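Local coordinates for protein Alpha/beta hydrolase (Enterobacter asburiae, PDB 6KMO) that probably hydrolyses carboxylic ester bonds, including those of lipid substrates, as a dimeric esterase of the alpha/beta hydrolase fold, at residues T29-F35 with L312-E318; I89-E93 with I122-V126; P100-H106 with A131-V136; S254-A258 with A285-K289; T269-E275 with V297-N303. The protein carries 2 engineered substitutions. All blocks are in the same frame, centred on the assembly; numbering follows the deposited sequence.

Contact 1 (T29-F35 with L312-E318)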
# COMPACT_ATOMS: atom_id res chain seq x y z
N THR A 29 14.67 5.80 -2.37
CA THR A 29 15.31 4.53 -2.66
C THR A 29 16.51 4.76 -3.59
O THR A 29 16.67 5.83 -4.19
CB THR A 29 14.37 3.56 -3.36
OG1 THR A 29 14.01 4.13 -4.62
CG2 THR A 29 13.15 3.25 -2.53
N ALA A 30 17.32 3.73 -3.74
CA ALA A 30 18.49 3.85 -4.61
C ALA A 30 18.08 4.16 -6.04
O ALA A 30 18.71 4.99 -6.70
CB ALA A 30 19.31 2.57 -4.54
N GLY A 31 17.03 3.51 -6.55
CA GLY A 31 16.59 3.77 -7.90
C GLY A 31 16.03 5.17 -8.08
O GLY A 31 16.25 5.81 -9.11
N VAL A 32 15.28 5.65 -7.09
CA VAL A 32 14.76 7.01 -7.18
C VAL A 32 15.89 8.02 -7.09
O VAL A 32 15.89 9.03 -7.80
CB VAL A 32 13.66 7.22 -6.12
CG1 VAL A 32 13.28 8.70 -6.03
CG2 VAL A 32 12.45 6.37 -6.47
N GLN A 33 16.88 7.75 -6.22
CA GLN A 33 18.03 8.64 -6.12
C GLN A 33 18.80 8.70 -7.44
O GLN A 33 19.22 9.78 -7.86
CB GLN A 33 18.94 8.19 -4.98
CG GLN A 33 20.07 9.18 -4.74
CD GLN A 33 19.58 10.50 -4.22
OE1 GLN A 33 18.99 10.57 -3.14
NE2 GLN A 33 19.82 11.56 -4.97
N ALA A 34 18.95 7.56 -8.11
CA ALA A 34 19.64 7.56 -9.40
C ALA A 34 18.91 8.44 -10.40
O ALA A 34 19.53 9.20 -11.15
CB ALA A 34 19.76 6.13 -9.93
N PHE A 35 17.58 8.36 -10.42
CA PHE A 35 16.79 9.21 -11.30
C PHE A 35 16.96 10.67 -10.94
O PHE A 35 17.16 11.52 -11.82
CB PHE A 35 15.31 8.80 -11.21
CG PHE A 35 14.38 9.76 -11.87
CD1 PHE A 35 14.20 9.74 -13.24
CD2 PHE A 35 13.70 10.71 -11.13
CE1 PHE A 35 13.35 10.64 -13.85
CE2 PHE A 35 12.86 11.61 -11.76
CZ PHE A 35 12.68 11.57 -13.12
N LEU A 312 6.28 8.34 -13.97
CA LEU A 312 7.52 8.60 -14.70
C LEU A 312 8.07 7.32 -15.29
O LEU A 312 8.43 6.38 -14.58
CB LEU A 312 8.53 9.27 -13.77
CG LEU A 312 8.11 10.66 -13.30
CD1 LEU A 312 8.96 11.16 -12.12
CD2 LEU A 312 8.13 11.68 -14.44
N ASN A 313 8.17 7.27 -16.62
CA ASN A 313 8.59 6.03 -17.25
C ASN A 313 10.00 5.60 -16.88
O ASN A 313 10.22 4.38 -16.80
CB ASN A 313 8.34 6.11 -18.76
CG ASN A 313 6.87 6.09 -19.09
OD1 ASN A 313 6.05 5.66 -18.29
ND2 ASN A 313 6.53 6.58 -20.26
N PRO A 314 10.95 6.49 -16.61
CA PRO A 314 12.27 6.01 -16.13
C PRO A 314 12.20 5.26 -14.81
O PRO A 314 13.16 4.56 -14.47
CB PRO A 314 13.10 7.29 -16.03
CG PRO A 314 12.48 8.19 -17.09
CD PRO A 314 10.99 7.92 -16.98
N LEU A 315 11.09 5.37 -14.07
CA LEU A 315 10.92 4.64 -12.81
C LEU A 315 10.01 3.42 -12.94
O LEU A 315 9.67 2.80 -11.93
CB LEU A 315 10.38 5.58 -11.73
CG LEU A 315 11.34 6.69 -11.30
CD1 LEU A 315 10.64 7.60 -10.32
CD2 LEU A 315 12.60 6.11 -10.69
N SER A 316 9.64 3.03 -14.16
CA SER A 316 8.65 1.98 -14.34
C SER A 316 9.15 0.60 -13.96
O SER A 316 8.34 -0.31 -13.84
CB SER A 316 8.15 1.97 -15.79
OG SER A 316 9.15 1.51 -16.67
N GLN A 317 10.45 0.43 -13.75
CA GLN A 317 10.99 -0.83 -13.24
C GLN A 317 11.39 -0.74 -11.78
O GLN A 317 11.95 -1.70 -11.23
CB GLN A 317 12.14 -1.32 -14.12
CG GLN A 317 11.66 -1.88 -15.46
CD GLN A 317 10.77 -3.10 -15.29
OE1 GLN A 317 11.09 -4.03 -14.54
NE2 GLN A 317 9.63 -3.09 -15.96
N GLU A 318 11.10 0.37 -11.12
CA GLU A 318 11.37 0.46 -9.70
C GLU A 318 10.47 -0.53 -8.96
O GLU A 318 9.27 -0.57 -9.21
CB GLU A 318 11.09 1.89 -9.23
CG GLU A 318 11.33 2.16 -7.74
CD GLU A 318 12.81 2.14 -7.34
OE1 GLU A 318 13.68 2.23 -8.24
OE2 GLU A 318 13.09 2.05 -6.13
O HOH W 1 15.67 1.18 -5.50
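Phe35, the most heavily covered residue here, reaches from the first helical turns of 30-35 onto the loop at Leu312, Pro314 and Leu315. With CG anti to the backbone N (chi1 169°), its ring swings out towards that loop. CZ lies 3.9 Å from Leu312 CD1, whose side chain runs roughly perpendicular to the phenylalanine, while Phe35 CD1 comes within 3.9 Å of Pro314 CB. All these neighbours meet the ring at a slant, from one side of its plane.

Leu315 fills the ground between ring and helix backbone with a single branch. Its CD2 sits 3.9 Å from Phe35 CB, 4.0 Å from Gly31 O and 4.2 Å from Val32 CG2.

Farther along, Glu318 supplies the polar end. Its chain bends at chi2 (70°) and brings OE2 to Thr29 OG1, the hydroxyl donating at 2.7 Å from well above the carboxylate plane. The same OG1 accepts from Val32 N, so it both caps the helix and ties down the glutamate. A water joins Gly31 N to Glu318 OE2, while OE1 rests 3.3 Å from Gly31 CA, where a glycine lets it come close. The negative group thus faces the amino end of helix 30-41, which probably suits the helix dipole. The motif is a threonine N-cap backed by an acid from the residue that is itself the N-cap of helix 319-335.

Contact 2 (I89-E93 with I122-V126); sequences IVKPE and IRDLV
Val90 points straight at helix 122-126 and is met by three side chains. Its CG2 comes 3.8 Å from Ile122 CG2, the two side chains crossing nearly at right angles. The other branch, CG1, lies against the aliphatic stem of Arg123, 4.0 Å from CG, and against Val126 CG2 at 3.9 Å. Because CG1 stands anti to the backbone N (chi1 -176°), the two methyls spread along the helix, one for each end of the turn from Ile122 to Val126.

Val126 works with both branches as well. CG2 sits 3.6 Å from Val90 O, and CG1 drops onto the backbone farther on, 3.4 Å from Pro92 N and 3.5 Å from Pro92 CD, so the start of the proline ring rests on a single methyl. No hydrogen bond crosses this interface; the Arg123 guanidinium is bound elsewhere, to Pro69 O and Glu119.

The axes of strand 89-92 and helix 122-126 run in broadly the same direction, 43° apart. The helix lies on one face of the sheet, with Ile122 and Val126 also covering Ala133 of strand 132-136, Ile122 and Leu125 reaching Phe104 of strand 99-105, and Arg123 extending the packing to strand 71-80.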
# COMPACT_ATOMS: atom_id res chain seq x y z
N ILE A 89 -9.68 5.01 -24.88
CA ILE A 89 -10.20 3.87 -24.14
C ILE A 89 -9.15 2.77 -24.18
O ILE A 89 -8.67 2.40 -25.25
CB ILE A 89 -11.54 3.38 -24.73
CG1 ILE A 89 -12.57 4.52 -24.71
CG2 ILE A 89 -12.09 2.21 -23.95
CD1 ILE A 89 -12.92 5.06 -26.03
N VAL A 90 -8.76 2.28 -23.01
CA VAL A 90 -7.70 1.28 -22.89
C VAL A 90 -8.29 0.06 -22.22
O VAL A 90 -8.94 0.16 -21.17
CB VAL A 90 -6.50 1.83 -22.10
CG1 VAL A 90 -5.37 0.81 -22.08
CG2 VAL A 90 -6.01 3.15 -22.69
N LYS A 91 -8.10 -1.11 -22.83
CA LYS A 91 -8.63 -2.36 -22.32
C LYS A 91 -7.55 -3.42 -22.27
O LYS A 91 -6.52 -3.31 -22.96
CB LYS A 91 -9.77 -2.85 -23.24
CG LYS A 91 -10.95 -1.93 -23.30
CD LYS A 91 -12.04 -2.49 -24.20
CE LYS A 91 -13.15 -1.47 -24.37
NZ LYS A 91 -14.27 -2.01 -25.20
N PRO A 92 -7.73 -4.46 -21.46
CA PRO A 92 -6.77 -5.57 -21.46
C PRO A 92 -6.64 -6.16 -22.86
O PRO A 92 -7.59 -6.14 -23.65
CB PRO A 92 -7.38 -6.57 -20.47
CG PRO A 92 -8.26 -5.72 -19.59
CD PRO A 92 -8.82 -4.67 -20.50
N GLU A 93 -5.46 -6.73 -23.12
CA GLU A 93 -5.09 -7.14 -24.47
C GLU A 93 -6.09 -8.12 -25.04
O GLU A 93 -6.40 -8.07 -26.23
CB GLU A 93 -3.69 -7.77 -24.43
CG GLU A 93 -3.26 -8.44 -25.73
CD GLU A 93 -1.93 -9.17 -25.60
OE1 GLU A 93 -1.20 -9.25 -26.61
OE2 GLU A 93 -1.62 -9.66 -24.49
N ILE A 122 -1.49 4.17 -17.48
CA ILE A 122 -2.86 3.75 -17.71
C ILE A 122 -2.91 2.27 -18.05
O ILE A 122 -3.75 1.52 -17.52
CB ILE A 122 -3.52 4.60 -18.81
CG1 ILE A 122 -3.63 6.05 -18.35
CG2 ILE A 122 -4.88 4.04 -19.16
CD1 ILE A 122 -3.87 7.02 -19.48
N ARG A 123 -2.04 1.82 -18.95
CA ARG A 123 -2.02 0.41 -19.30
C ARG A 123 -1.73 -0.47 -18.08
O ARG A 123 -2.33 -1.54 -17.92
CB ARG A 123 -1.00 0.14 -20.41
CG ARG A 123 -1.40 0.66 -21.78
CD ARG A 123 -0.29 0.40 -22.77
NE ARG A 123 -0.61 0.81 -24.14
CZ ARG A 123 -0.40 0.06 -25.22
NH1 ARG A 123 0.06 -1.17 -25.13
NH2 ARG A 123 -0.70 0.56 -26.41
N ASP A 124 -0.81 -0.04 -17.22
CA ASP A 124 -0.51 -0.82 -16.02
C ASP A 124 -1.75 -0.97 -15.15
O ASP A 124 -2.01 -2.04 -14.59
CB ASP A 124 0.60 -0.15 -15.20
CG ASP A 124 1.98 -0.33 -15.78
OD1 ASP A 124 2.19 -1.18 -16.68
OD2 ASP A 124 2.89 0.40 -15.31
N LEU A 125 -2.53 0.10 -14.99
CA LEU A 125 -3.72 0.05 -14.15
C LEU A 125 -4.81 -0.80 -14.77
O LEU A 125 -5.53 -1.52 -14.07
CB LEU A 125 -4.23 1.47 -13.88
CG LEU A 125 -3.34 2.35 -12.99
CD1 LEU A 125 -3.73 3.81 -13.16
CD2 LEU A 125 -3.41 1.92 -11.53
N VAL A 126 -4.97 -0.72 -16.09
CA VAL A 126 -5.91 -1.57 -16.81
C VAL A 126 -5.54 -3.03 -16.64
O VAL A 126 -6.39 -3.87 -16.33
CB VAL A 126 -5.94 -1.15 -18.29
CG1 VAL A 126 -6.65 -2.22 -19.14
CG2 VAL A 126 -6.61 0.20 -18.43

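Contact 3 (P100-H106 with A131-V136); sequences PAFMFFH and AAAVYV
Phe102 is turned so that CG sits between its backbone N and carbonyl carbon (chi1 56°), which folds the ring back over the neighbouring strand onto Ala133. Ala133 CA stands 4.0 Å above the centre of one ring face, and Ala131 CB meets the ring's edge. Met103, on the other side of the sheet, curls instead: bends at chi2 and chi3 (-56° and -59°) bring CE to 3.6 Å from Val136 CG2 and 3.8 Å from Val134 CG1.

Between these faces the backbones zip up in parallel. Ala132 N, Phe102 N, Val134 N and Phe104 N donate in turn to Pro100 O, Ala132 O, Phe102 O and Val134 O. The next bond, Val136 N to Phe104 O, is weak at 3.4 Å. A water adds to it, donating to Phe104 O and Val136 O and accepting from His106 N. Beyond it the His106 and Tyr135 rings meet rim to rim, centroids 5.7 Å apart; the tyrosine hydroxyl bonds to Asp137.

The chemistry passes from apolar packing, with Ala131 O buried without a hydrogen-bond partner, to a hydrated polar end, where His106 opens a His-Gly-Gly-Gly sequence that, as in hormone-sensitive-lipase relatives, probably shapes the oxyanion hole.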
# COMPACT_ATOMS: atom_id res chain seq x y z
N PRO A 100 -16.38 -3.52 -16.65
CA PRO A 100 -16.50 -2.30 -15.86
C PRO A 100 -15.39 -1.35 -16.28
O PRO A 100 -14.47 -1.71 -17.01
CB PRO A 100 -16.30 -2.79 -14.43
CG PRO A 100 -15.35 -3.91 -14.58
CD PRO A 100 -15.67 -4.58 -15.91
N ALA A 101 -15.49 -0.11 -15.81
CA ALA A 101 -14.56 0.91 -16.27
C ALA A 101 -14.18 1.86 -15.14
O ALA A 101 -14.86 1.97 -14.11
CB ALA A 101 -15.14 1.72 -17.43
N PHE A 102 -13.07 2.57 -15.38
CA PHE A 102 -12.72 3.73 -14.59
C PHE A 102 -12.39 4.89 -15.52
O PHE A 102 -11.71 4.72 -16.53
CB PHE A 102 -11.57 3.49 -13.59
CG PHE A 102 -10.30 2.99 -14.19
CD1 PHE A 102 -9.25 3.84 -14.49
CD2 PHE A 102 -10.10 1.63 -14.38
CE1 PHE A 102 -8.06 3.36 -14.99
CE2 PHE A 102 -8.91 1.14 -14.87
CZ PHE A 102 -7.89 2.01 -15.20
N MET A 103 -12.87 6.07 -15.18
CA MET A 103 -12.39 7.29 -15.81
C MET A 103 -10.95 7.50 -15.38
O MET A 103 -10.57 7.15 -14.25
CB MET A 103 -13.24 8.49 -15.40
CG MET A 103 -14.75 8.27 -15.54
SD MET A 103 -15.39 7.78 -17.24
CE MET A 103 -14.80 9.23 -18.18
N PHE A 104 -10.14 8.04 -16.28
CA PHE A 104 -8.74 8.33 -15.98
C PHE A 104 -8.45 9.80 -16.24
O PHE A 104 -8.55 10.26 -17.38
CB PHE A 104 -7.74 7.45 -16.72
CG PHE A 104 -6.34 7.69 -16.22
CD1 PHE A 104 -5.86 7.02 -15.11
CD2 PHE A 104 -5.56 8.68 -16.79
CE1 PHE A 104 -4.61 7.30 -14.60
CE2 PHE A 104 -4.33 8.98 -16.28
CZ PHE A 104 -3.84 8.29 -15.18
N PHE A 105 -8.06 10.52 -15.18
CA PHE A 105 -7.76 11.94 -15.20
C PHE A 105 -6.26 12.09 -15.02
O PHE A 105 -5.71 11.77 -13.97
CB PHE A 105 -8.55 12.64 -14.10
CG PHE A 105 -10.04 12.38 -14.15
CD1 PHE A 105 -10.73 12.42 -15.35
CD2 PHE A 105 -10.74 12.10 -13.01
CE1 PHE A 105 -12.09 12.17 -15.40
CE2 PHE A 105 -12.10 11.86 -13.05
CZ PHE A 105 -12.78 11.89 -14.27
N HIS A 106 -5.59 12.57 -16.06
CA HIS A 106 -4.14 12.68 -16.05
C HIS A 106 -3.67 13.85 -15.20
O HIS A 106 -4.39 14.82 -14.96
CB HIS A 106 -3.58 12.76 -17.47
CG HIS A 106 -3.75 14.08 -18.15
ND1 HIS A 106 -2.90 15.14 -17.92
CD2 HIS A 106 -4.61 14.50 -19.11
CE1 HIS A 106 -3.24 16.15 -18.69
NE2 HIS A 106 -4.28 15.79 -19.42
N ALA A 131 -10.12 -3.79 -15.77
CA ALA A 131 -11.17 -2.86 -16.14
C ALA A 131 -10.71 -1.98 -17.28
O ALA A 131 -9.52 -1.78 -17.50
CB ALA A 131 -11.56 -2.00 -14.94
N ALA A 132 -11.67 -1.44 -18.02
CA ALA A 132 -11.36 -0.47 -19.05
C ALA A 132 -11.09 0.90 -18.45
O ALA A 132 -11.77 1.33 -17.51
CB ALA A 132 -12.52 -0.33 -20.04
N ALA A 133 -10.09 1.59 -18.98
CA ALA A 133 -9.83 2.99 -18.64
C ALA A 133 -10.41 3.90 -19.71
O ALA A 133 -10.26 3.64 -20.91
CB ALA A 133 -8.32 3.25 -18.54
N VAL A 134 -11.02 4.98 -19.28
CA VAL A 134 -11.53 6.01 -20.19
C VAL A 134 -10.79 7.31 -19.86
O VAL A 134 -11.19 8.07 -18.96
CB VAL A 134 -13.05 6.18 -20.10
CG1 VAL A 134 -13.53 7.20 -21.13
CG2 VAL A 134 -13.74 4.83 -20.27
N TYR A 135 -9.71 7.55 -20.58
CA TYR A 135 -8.95 8.79 -20.47
C TYR A 135 -9.75 9.93 -21.07
O TYR A 135 -10.30 9.79 -22.17
CB TYR A 135 -7.60 8.62 -21.21
CG TYR A 135 -6.90 9.92 -21.52
CD1 TYR A 135 -5.90 10.40 -20.70
CD2 TYR A 135 -7.25 10.69 -22.62
CE1 TYR A 135 -5.27 11.61 -20.95
CE2 TYR A 135 -6.65 11.91 -22.87
CZ TYR A 135 -5.66 12.36 -22.03
OH TYR A 135 -5.08 13.58 -22.25
N VAL A 136 -9.81 11.07 -20.38
CA VAL A 136 -10.52 12.27 -20.85
C VAL A 136 -9.50 13.33 -21.27
O VAL A 136 -8.67 13.75 -20.47
CB VAL A 136 -11.45 12.82 -19.75
CG1 VAL A 136 -12.18 14.08 -20.24
CG2 VAL A 136 -12.44 11.77 -19.32
O HOH W 2 -7.30 12.61 -18.37

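Contact 4 (S254-A258 with A285-K289)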
# COMPACT_ATOMS: atom_id res chain seq x y z
N SER A 254 -10.01 22.95 -4.13
CA SER A 254 -9.28 22.59 -2.91
C SER A 254 -10.18 21.72 -2.04
O SER A 254 -10.75 22.20 -1.04
CB SER A 254 -8.85 23.83 -2.13
OG SER A 254 -7.91 24.58 -2.85
N PRO A 255 -10.35 20.44 -2.40
CA PRO A 255 -11.27 19.58 -1.64
C PRO A 255 -10.86 19.40 -0.18
O PRO A 255 -11.71 19.06 0.65
CB PRO A 255 -11.26 18.26 -2.41
CG PRO A 255 -9.94 18.30 -3.18
CD PRO A 255 -9.75 19.74 -3.56
N LEU A 256 -9.59 19.62 0.16
CA LEU A 256 -9.20 19.57 1.56
C LEU A 256 -9.97 20.57 2.41
O LEU A 256 -10.10 20.36 3.62
CB LEU A 256 -7.70 19.82 1.70
CG LEU A 256 -7.13 19.61 3.10
CD1 LEU A 256 -7.22 18.15 3.50
CD2 LEU A 256 -5.68 20.08 3.15
N ARG A 257 -10.48 21.64 1.81
CA ARG A 257 -11.21 22.67 2.56
C ARG A 257 -12.67 22.31 2.78
O ARG A 257 -13.38 23.07 3.47
CB ARG A 257 -11.09 24.01 1.83
CG ARG A 257 -9.66 24.48 1.66
CD ARG A 257 -9.58 25.87 1.08
NE ARG A 257 -8.25 26.17 0.59
CZ ARG A 257 -7.85 27.36 0.17
NH1 ARG A 257 -8.65 28.41 0.25
NH2 ARG A 257 -6.63 27.49 -0.34
N ALA A 258 -13.13 21.18 2.29
CA ALA A 258 -14.51 20.78 2.49
C ALA A 258 -14.75 20.40 3.93
O ALA A 258 -13.89 19.82 4.60
CB ALA A 258 -14.84 19.58 1.60
N ALA A 285 -3.93 14.14 4.76
CA ALA A 285 -4.92 14.89 5.54
C ALA A 285 -6.31 14.76 4.93
O ALA A 285 -7.31 14.64 5.65
CB ALA A 285 -4.52 16.35 5.64
N PHE A 286 -6.39 14.76 3.60
CA PHE A 286 -7.68 14.59 2.96
C PHE A 286 -8.28 13.22 3.29
O PHE A 286 -9.47 13.10 3.58
CB PHE A 286 -7.57 14.79 1.44
CG PHE A 286 -8.90 14.75 0.74
CD1 PHE A 286 -9.86 15.72 1.01
CD2 PHE A 286 -9.19 13.78 -0.19
CE1 PHE A 286 -11.10 15.69 0.37
CE2 PHE A 286 -10.42 13.76 -0.82
CZ PHE A 286 -11.37 14.72 -0.53
N GLY A 287 -7.45 12.18 3.29
CA GLY A 287 -7.95 10.88 3.70
C GLY A 287 -8.52 10.86 5.11
O GLY A 287 -9.54 10.22 5.36
N ARG A 288 -7.88 11.56 6.05
CA ARG A 288 -8.41 11.61 7.41
C ARG A 288 -9.75 12.32 7.45
O ARG A 288 -10.65 11.91 8.19
CB ARG A 288 -7.41 12.28 8.36
CG ARG A 288 -6.01 11.67 8.35
CD ARG A 288 -5.20 12.17 9.53
NE ARG A 288 -3.77 12.04 9.31
CZ ARG A 288 -3.03 10.98 9.59
NH1 ARG A 288 -3.56 9.89 10.16
NH2 ARG A 288 -1.73 11.05 9.30
N LYS A 289 -9.90 13.38 6.66
CA LYS A 289 -11.18 14.09 6.61
C LYS A 289 -12.27 13.19 6.04
O LYS A 289 -13.42 13.21 6.51
CB LYS A 289 -11.04 15.38 5.81
CG LYS A 289 -10.22 16.43 6.54
CD LYS A 289 -10.25 17.80 5.87
CE LYS A 289 -11.61 18.47 6.07
NZ LYS A 289 -11.61 20.00 6.02
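The ring of Phe286 approaches the 3-10 turn at 255-257 at a slant. Its CE1 comes 3.4 Å from Pro255 O and 3.8 Å from Pro255 CB, and CD1 reaches Leu256 CA. The torsion that sends the ring towards Pro255 is chi1 at -174°, CG anti to the backbone N. Pro255, pressed on this side by the phenylalanine, also touches Asn184 and Ala187 of helix 181-195.

Leu256 lies on both the backbone and the side chains of the helix. One methyl, CD1, sits 3.5 Å from Phe286 N and 3.9 Å from Ala285 CB, so a single branch covers the backbone between Ala285 and Phe286.

In fold terms, the contact lays a loop between short helices 245-248 and 260-263 against helix 280-292, the connecting helix of the last beta-alpha-beta unit of the alpha/beta hydrolase sheet.

Lys289, one turn after Ala285, makes the polar part of the contact. Its chain kinks at chi3 (73°) and delivers the ammonium to two backbone carbonyls: NZ donates to Ala258 O at 2.7 Å and to Leu256 O at 2.9 Å, tilted from both carbonyl planes. The methylenes run along the turn on the way, with CD 3.9 Å from Leu256 CD1. Arg257, facing off the helix, pairs with Asp212, and its carbonyl receives Ser15 of the second subunit.

Contact 5 (T269-E275 with V297-N303)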
# COMPACT_ATOMS: atom_id res chain seq x y z
N THR A 269 -12.77 5.16 -1.34
CA THR A 269 -11.58 5.79 -1.88
C THR A 269 -10.30 5.11 -1.42
O THR A 269 -10.19 4.68 -0.27
CB THR A 269 -11.55 7.27 -1.47
OG1 THR A 269 -12.64 7.97 -2.09
CG2 THR A 269 -10.29 7.98 -1.87
N LEU A 270 -9.34 5.03 -2.34
CA LEU A 270 -7.95 4.69 -2.05
C LEU A 270 -7.12 5.92 -2.38
O LEU A 270 -7.24 6.47 -3.49
CB LEU A 270 -7.48 3.52 -2.91
CG LEU A 270 -5.97 3.23 -2.86
CD1 LEU A 270 -5.52 2.80 -1.48
CD2 LEU A 270 -5.62 2.16 -3.86
N ILE A 271 -6.27 6.35 -1.45
CA ILE A 271 -5.29 7.40 -1.70
C ILE A 271 -3.91 6.80 -1.55
O ILE A 271 -3.61 6.18 -0.52
CB ILE A 271 -5.45 8.58 -0.72
CG1 ILE A 271 -6.80 9.25 -0.90
CG2 ILE A 271 -4.32 9.58 -0.90
CD1 ILE A 271 -7.19 10.21 0.22
N GLN A 272 -3.06 6.96 -2.56
CA GLN A 272 -1.63 6.65 -2.42
C GLN A 272 -0.87 7.96 -2.28
O GLN A 272 -1.14 8.92 -3.00
CB GLN A 272 -1.06 5.90 -3.62
CG GLN A 272 -1.72 4.56 -3.90
CD GLN A 272 -0.91 3.66 -4.80
OE1 GLN A 272 0.06 4.09 -5.44
NE2 GLN A 272 -1.31 2.39 -4.89
N THR A 273 0.08 8.00 -1.35
CA THR A 273 0.98 9.14 -1.25
C THR A 273 2.43 8.66 -1.37
O THR A 273 2.76 7.50 -1.12
CB THR A 273 0.78 9.92 0.04
OG1 THR A 273 1.07 9.05 1.13
CG2 THR A 273 -0.63 10.50 0.14
N ALA A 274 3.28 9.60 -1.78
CA ALA A 274 4.72 9.38 -1.85
C ALA A 274 5.38 10.01 -0.64
O ALA A 274 5.07 11.15 -0.27
CB ALA A 274 5.28 10.03 -3.11
N GLU A 275 6.33 9.28 -0.03
CA GLU A 275 6.96 9.79 1.19
C GLU A 275 7.67 11.12 0.96
O GLU A 275 7.65 11.99 1.83
CB GLU A 275 7.94 8.76 1.76
CG GLU A 275 8.68 9.23 3.02
CD GLU A 275 9.73 8.26 3.50
OE1 GLU A 275 10.28 7.48 2.70
OE2 GLU A 275 9.98 8.29 4.73
N VAL A 297 -12.28 4.65 3.40
CA VAL A 297 -11.07 5.19 2.78
C VAL A 297 -9.83 4.48 3.30
O VAL A 297 -9.69 4.23 4.51
CB VAL A 297 -10.99 6.72 2.93
CG1 VAL A 297 -11.01 7.12 4.40
CG2 VAL A 297 -9.75 7.25 2.26
N THR A 298 -8.92 4.18 2.39
CA THR A 298 -7.61 3.61 2.68
C THR A 298 -6.57 4.61 2.23
O THR A 298 -6.66 5.13 1.12
CB THR A 298 -7.43 2.30 1.90
OG1 THR A 298 -8.44 1.36 2.27
CG2 THR A 298 -6.07 1.69 2.16
N VAL A 299 -5.59 4.88 3.09
CA VAL A 299 -4.48 5.78 2.76
C VAL A 299 -3.18 5.01 2.91
O VAL A 299 -2.86 4.53 4.00
CB VAL A 299 -4.46 7.03 3.65
CG1 VAL A 299 -3.29 7.92 3.28
CG2 VAL A 299 -5.78 7.81 3.52
N THR A 300 -2.43 4.88 1.81
CA THR A 300 -1.18 4.14 1.79
C THR A 300 -0.06 5.08 1.37
O THR A 300 -0.09 5.64 0.26
CB THR A 300 -1.21 2.99 0.79
OG1 THR A 300 -2.41 2.22 0.93
CG2 THR A 300 -0.01 2.06 0.96
N ARG A 301 0.93 5.24 2.24
CA ARG A 301 2.15 5.97 1.91
C ARG A 301 3.21 4.98 1.44
O ARG A 301 3.51 4.00 2.13
CB ARG A 301 2.67 6.70 3.15
CG ARG A 301 3.96 7.47 2.93
CD ARG A 301 4.59 7.93 4.23
NE ARG A 301 3.86 9.03 4.81
CZ ARG A 301 4.33 9.85 5.74
NH1 ARG A 301 5.55 9.66 6.22
NH2 ARG A 301 3.59 10.85 6.19
N TYR A 302 3.78 5.23 0.27
CA TYR A 302 4.85 4.41 -0.29
C TYR A 302 6.18 5.08 0.03
O TYR A 302 6.45 6.20 -0.43
CB TYR A 302 4.65 4.16 -1.79
CG TYR A 302 3.51 3.17 -2.04
CD1 TYR A 302 2.20 3.59 -2.01
CD2 TYR A 302 3.76 1.82 -2.23
CE1 TYR A 302 1.15 2.70 -2.19
CE2 TYR A 302 2.72 0.92 -2.42
CZ TYR A 302 1.42 1.37 -2.39
OH TYR A 302 0.35 0.51 -2.56
N ASN A 303 7.00 4.42 0.84
CA ASN A 303 8.24 5.04 1.27
C ASN A 303 9.30 5.06 0.17
O ASN A 303 9.32 4.24 -0.75
CB ASN A 303 8.78 4.36 2.53
CG ASN A 303 8.24 4.94 3.80
OD1 ASN A 303 7.35 5.80 3.80
ND2 ASN A 303 8.79 4.50 4.92
O HOH W 3 -10.53 1.93 0.22
O HOH W 4 -2.31 1.47 -2.18
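Val297 sits opposite Thr269, CG2 4.1 Å from Thr269 CB. Thr298 then bonds both ways through its backbone, N to Thr269 O and O from Ile271 N, while its CG2 touches Leu270 CD1 at 3.8 Å; a water links its hydroxyl to Thr269 O. Val299, on the opposite face, offers CG2 to Ile271 CD1. Thr300 repeats the double backbone bond, with Ile271 O and Thr273 N.

Arg301 lays CB and CG beside Thr273 OG1, and both residues turn their polar ends to Glu284. Tyr302 N donates to Thr273 O almost linearly. With CG anti to the carbonyl carbon (chi1 -73°), the ring is turned back along the strand against the Gln272 amide, CE1 3.5 Å from CD and the planes 40° apart; Gln272 OE1 bonds Tyr309 OH and NE2 bonds Ala324 O. A water in the ring plane donates to Tyr302 OH, which also bonds Gln327.

Asn303 lays its amide nearly parallel on the Glu275 carboxylate, planes 8° apart; Glu275 OE2 pairs with Arg288 of the second subunit.

These parallel strands form a beta-alpha-beta crossover through helix 280-292, at the edge of the alpha/beta hydrolase sheet. Residues 300-302 pair antiparallel with the second subunit, carrying the sheet across the dimer.

Contacts 3 and 5 form the buried core: both are parallel strand pairs in the same sheet, about 20 Å apart between centres, and both depend on backbone hydrogen bonds. Contact 2 sets a helix on that sheet; contact 4 packs a loop onto the helix that covers contact 5. Contact 2 is apolar across its own segments, yet joins contact 3 by Val126 packing on Ala133 and by a probable Val90 O to Ala133 N backbone bond. Contact 4 adds a lysine gripping backbone carbonyls. Contact 1 is peripheral, joining an amino-terminal helix to a late loop by a carboxylate and an aromatic ring. Contacts 1, 4 and 5 reach the second subunit; contacts 2 and 3 do not.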